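Local coordinates for substrate-binding protein (Synechococcus sp., PDB 6WPN) that probably binds an oligosaccharide or related sugar in the periplasm for uptake, as a member of the bacterial extracellular solute-binding protein family, at residues L197-L208 against L381-L391. Sequence-based numbering, arbitrary orientation.
Sequences LESFVQMGVSLL and LVPATPGVKRL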
loop_
_atom_site.group_PDB
_atom_site.type_symbol
_atom_site.label_atom_id
_atom_site.label_comp_id
_atom_site.label_asym_id
_atom_site.label_seq_id
_atom_site.Cartn_x
_atom_site.Cartn_y
_atom_site.Cartn_z
ATOM N N LEU A 197 9.901 1.607 -4.880
ATOM C CA LEU A 197 9.419 2.103 -6.163
ATOM C C LEU A 197 8.609 3.378 -5.985
ATOM O O LEU A 197 8.663 4.279 -6.828
ATOM C CB LEU A 197 8.582 1.033 -6.860
ATOM C CG LEU A 197 8.285 1.299 -8.335
ATOM C CD1 LEU A 197 9.581 1.293 -9.133
ATOM C CD2 LEU A 197 7.315 0.272 -8.876
ATOM N N GLU A 198 7.832 3.462 -4.905
ATOM C CA GLU A 198 7.088 4.687 -4.633
ATOM C C GLU A 198 8.023 5.852 -4.325
ATOM O O GLU A 198 7.733 6.997 -4.697
ATOM C CB GLU A 198 6.102 4.461 -3.488
ATOM C CG GLU A 198 4.953 3.520 -3.838
ATOM C CD GLU A 198 4.266 2.944 -2.611
ATOM O OE1 GLU A 198 4.764 3.173 -1.490
ATOM O OE2 GLU A 198 3.220 2.278 -2.766
ATOM N N SER A 199 9.151 5.586 -3.655
ATOM C CA SER A 199 10.109 6.658 -3.397
ATOM C C SER A 199 10.684 7.200 -4.697
ATOM O O SER A 199 10.935 8.406 -4.819
ATOM C CB SER A 199 11.239 6.175 -2.491
ATOM O OG SER A 199 12.174 5.405 -3.224
ATOM N N PHE A 200 10.903 6.318 -5.679
ATOM C CA PHE A 200 11.323 6.767 -7.001
ATOM C C PHE A 200 10.337 7.781 -7.556
ATOM O O PHE A 200 10.729 8.854 -8.032
ATOM C CB PHE A 200 11.464 5.571 -7.952
ATOM C CG PHE A 200 12.761 4.813 -7.803
ATOM C CD1 PHE A 200 12.969 3.958 -6.738
ATOM C CD2 PHE A 200 13.767 4.949 -8.741
ATOM C CE1 PHE A 200 14.158 3.263 -6.599
ATOM C CE2 PHE A 200 14.961 4.254 -8.606
ATOM C CZ PHE A 200 15.151 3.410 -7.531
ATOM N N VAL A 201 9.043 7.466 -7.486
ATOM C CA VAL A 201 8.033 8.390 -7.989
ATOM C C VAL A 201 8.045 9.686 -7.183
ATOM O O VAL A 201 7.895 10.778 -7.741
ATOM C CB VAL A 201 6.645 7.726 -7.980
ATOM C CG1 VAL A 201 5.598 8.679 -8.537
ATOM C CG2 VAL A 201 6.675 6.427 -8.769
ATOM N N GLN A 202 8.232 9.588 -5.859
ATOM C CA GLN A 202 8.282 10.794 -5.033
ATOM C C GLN A 202 9.529 11.617 -5.313
ATOM O O GLN A 202 9.522 12.838 -5.118
ATOM C CB GLN A 202 8.217 10.442 -3.547
ATOM C CG GLN A 202 6.846 10.013 -3.066
ATOM C CD GLN A 202 6.854 9.546 -1.622
ATOM O OE1 GLN A 202 7.787 8.881 -1.178
ATOM N NE2 GLN A 202 5.817 9.913 -0.877
HETATM N N MSE A 203 10.542 10.951 -5.844
HETATM C CA MSE A 203 11.818 11.619 -6.163
HETATM C C MSE A 203 11.780 12.216 -7.571
HETATM O O MSE A 203 12.822 12.619 -8.053
HETATM C CB MSE A 203 12.970 10.651 -5.957
HETATM C CG MSE A 203 13.158 10.318 -4.532
HETATM SE SE MSE A 203 14.550 9.038 -4.369
HETATM C CE MSE A 203 16.081 10.106 -4.761
ATOM N N GLY A 204 10.605 12.283 -8.180
ATOM C CA GLY A 204 10.463 12.850 -9.507
ATOM C C GLY A 204 10.806 11.927 -10.655
ATOM O O GLY A 204 10.893 12.393 -11.797
ATOM N N VAL A 205 11.004 10.639 -10.396
ATOM C CA VAL A 205 11.374 9.696 -11.446
ATOM C C VAL A 205 10.137 9.306 -12.244
ATOM O O VAL A 205 9.081 9.003 -11.675
ATOM C CB VAL A 205 12.054 8.455 -10.848
ATOM C CG1 VAL A 205 12.382 7.440 -11.942
ATOM C CG2 VAL A 205 13.304 8.854 -10.076
ATOM N N SER A 206 10.267 9.307 -13.567
ATOM C CA SER A 206 9.239 8.801 -14.466
ATOM C C SER A 206 9.591 7.366 -14.832
ATOM O O SER A 206 10.680 7.105 -15.352
ATOM C CB SER A 206 9.134 9.673 -15.716
ATOM O OG SER A 206 8.187 9.143 -16.627
ATOM N N LEU A 207 8.676 6.436 -14.555
ATOM C CA LEU A 207 8.976 5.021 -14.752
ATOM C C LEU A 207 8.707 4.563 -16.185
ATOM O O LEU A 207 9.600 4.010 -16.836
ATOM C CB LEU A 207 8.166 4.168 -13.766
ATOM C CG LEU A 207 8.412 4.375 -12.270
ATOM C CD1 LEU A 207 7.488 3.482 -11.454
ATOM C CD2 LEU A 207 9.868 4.129 -11.900
ATOM N N LEU A 208 7.495 4.796 -16.692
ATOM C CA LEU A 208 7.089 4.338 -18.012
ATOM C C LEU A 208 6.537 5.500 -18.823
ATOM O O LEU A 208 5.921 6.420 -18.279
ATOM C CB LEU A 208 6.012 3.248 -17.924
ATOM C CG LEU A 208 6.291 2.014 -17.066
ATOM C CD1 LEU A 208 5.086 1.085 -17.068
ATOM C CD2 LEU A 208 7.530 1.292 -17.564
ATOM N N LEU A 381 0.615 6.417 -6.207
ATOM C CA LEU A 381 1.883 6.741 -6.852
ATOM C C LEU A 381 2.359 5.693 -7.849
ATOM O O LEU A 381 2.864 6.059 -8.915
ATOM C CB LEU A 381 2.967 6.953 -5.789
ATOM C CG LEU A 381 2.745 8.092 -4.791
ATOM C CD1 LEU A 381 3.888 8.157 -3.794
ATOM C CD2 LEU A 381 2.591 9.418 -5.516
ATOM N N VAL A 382 2.220 4.407 -7.544
ATOM C CA VAL A 382 2.519 3.391 -8.549
ATOM C C VAL A 382 1.463 3.512 -9.645
ATOM O O VAL A 382 0.263 3.356 -9.373
ATOM C CB VAL A 382 2.579 1.982 -7.932
ATOM C CG1 VAL A 382 3.747 1.892 -6.964
ATOM C CG2 VAL A 382 1.285 1.627 -7.210
ATOM N N PRO A 383 1.846 3.836 -10.879
ATOM C CA PRO A 383 0.838 4.005 -11.933
ATOM C C PRO A 383 0.111 2.693 -12.197
ATOM O O PRO A 383 0.733 1.650 -12.401
ATOM C CB PRO A 383 1.659 4.464 -13.144
ATOM C CG PRO A 383 3.045 3.982 -12.872
ATOM C CD PRO A 383 3.216 4.046 -11.380
ATOM N N ALA A 384 -1.220 2.751 -12.163
ATOM C CA ALA A 384 -2.040 1.563 -12.369
ATOM C C ALA A 384 -1.929 1.084 -13.809
ATOM O O ALA A 384 -2.860 1.256 -14.602
ATOM C CB ALA A 384 -3.499 1.852 -12.016
ATOM N N THR A 385 -0.786 0.504 -14.157
ATOM C CA THR A 385 -0.503 0.038 -15.502
ATOM C C THR A 385 -0.175 -1.453 -15.503
ATOM O O THR A 385 0.140 -2.029 -14.456
ATOM C CB THR A 385 0.671 0.833 -16.092
ATOM O OG1 THR A 385 1.862 0.492 -15.377
ATOM C CG2 THR A 385 0.421 2.328 -15.958
ATOM N N PRO A 386 -0.279 -2.119 -16.655
ATOM C CA PRO A 386 0.068 -3.545 -16.720
ATOM C C PRO A 386 1.567 -3.793 -16.593
ATOM O O PRO A 386 2.387 -3.047 -17.131
ATOM C CB PRO A 386 -0.457 -3.975 -18.097
ATOM C CG PRO A 386 -1.534 -3.005 -18.400
ATOM C CD PRO A 386 -1.059 -1.702 -17.834
ATOM N N GLY A 387 1.922 -4.856 -15.878
ATOM C CA GLY A 387 3.317 -5.242 -15.775
ATOM C C GLY A 387 4.194 -4.407 -14.868
ATOM O O GLY A 387 5.414 -4.381 -15.067
ATOM N N VAL A 388 3.617 -3.713 -13.882
ATOM C CA VAL A 388 4.421 -2.862 -13.009
ATOM C C VAL A 388 5.221 -3.694 -12.014
ATOM O O VAL A 388 6.274 -3.255 -11.535
ATOM C CB VAL A 388 3.529 -1.832 -12.287
ATOM C CG1 VAL A 388 2.738 -2.494 -11.179
ATOM C CG2 VAL A 388 4.370 -0.689 -11.737
ATOM N N LYS A 389 4.751 -4.897 -11.686
ATOM C CA LYS A 389 5.516 -5.755 -10.791
ATOM C C LYS A 389 6.708 -6.390 -11.491
ATOM O O LYS A 389 7.735 -6.637 -10.849
ATOM C CB LYS A 389 4.607 -6.821 -10.179
ATOM C CG LYS A 389 3.707 -6.273 -9.073
ATOM C CD LYS A 389 4.536 -5.756 -7.897
ATOM C CE LYS A 389 3.676 -5.080 -6.838
ATOM N NZ LYS A 389 3.067 -3.812 -7.334
ATOM N N ARG A 390 6.599 -6.652 -12.795
ATOM C CA ARG A 390 7.777 -7.041 -13.563
ATOM C C ARG A 390 8.813 -5.924 -13.540
ATOM O O ARG A 390 10.011 -6.173 -13.358
ATOM C CB ARG A 390 7.375 -7.338 -15.008
ATOM C CG ARG A 390 8.520 -7.743 -15.927
ATOM C CD ARG A 390 9.007 -9.149 -15.635
ATOM N NE ARG A 390 7.927 -10.104 -15.890
ATOM C CZ ARG A 390 8.027 -11.420 -15.737
ATOM N NH1 ARG A 390 9.168 -11.959 -15.329
ATOM N NH2 ARG A 390 6.982 -12.197 -16.001
ATOM N N LEU A 391 8.357 -4.682 -13.715
ATOM C CA LEU A 391 9.245 -3.526 -13.665
ATOM C C LEU A 391 9.864 -3.362 -12.282
ATOM O O LEU A 391 11.068 -3.111 -12.159
ATOM C CB LEU A 391 8.469 -2.271 -14.058
ATOM C CG LEU A 391 9.202 -0.935 -13.975
ATOM C CD1 LEU A 391 10.277 -0.870 -15.047
ATOM C CD2 LEU A 391 8.228 0.229 -14.102
#
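Leu-208 and Leu-391 meet tip to tip, CD2 to CD2 at 3.7 Å, in a worked example of how a Schellman-capped helix end and the loop behind it can be packed against a loop and the first turn of helix 388-403 by van der Waals contact. In this solute-binding protein, helix 195-202 ends in that motif, with Val-205 N hydrogen-bonded to Phe-200 O and Gly-204 N to Val-201 O, before the chain runs on to Leu-207 and Leu-208. No hydrogen bond joins 197-208 to 381-391.

Among the apolar contacts, with CG anti to the backbone N (chi1 176°), the side chain of Leu-391 reaches toward Leu-207 and Leu-208, where its CD2 also meets Leu-207 CB at 4.0 Å. Trp-420 of helix 409-427 touches both leucines of the tip-to-tip pair. Farther along, Leu-197 CD2 rests 4.2 Å from Val-388 CG2.

Polar atoms and chains take part too. Both methyls of Val-201 lie against the carbonyl oxygen Leu-381 O, each at 3.8 Å. Glu-198 CG lies 3.7 Å from Val-382 CG1, its carboxylate going on to a salt bridge with Arg-144. Gln-202 crosses Leu-381 at about a right angle; its amide is hydrogen-bonded at both ends, OE1 by Trp-165 NE1 and NE2 by Thr-294 O. These bonds are consistent with a fixed side chain, whose CG lies 3.6 Å from Leu-381 CD1, with NE2 3.9 Å from the same methyl.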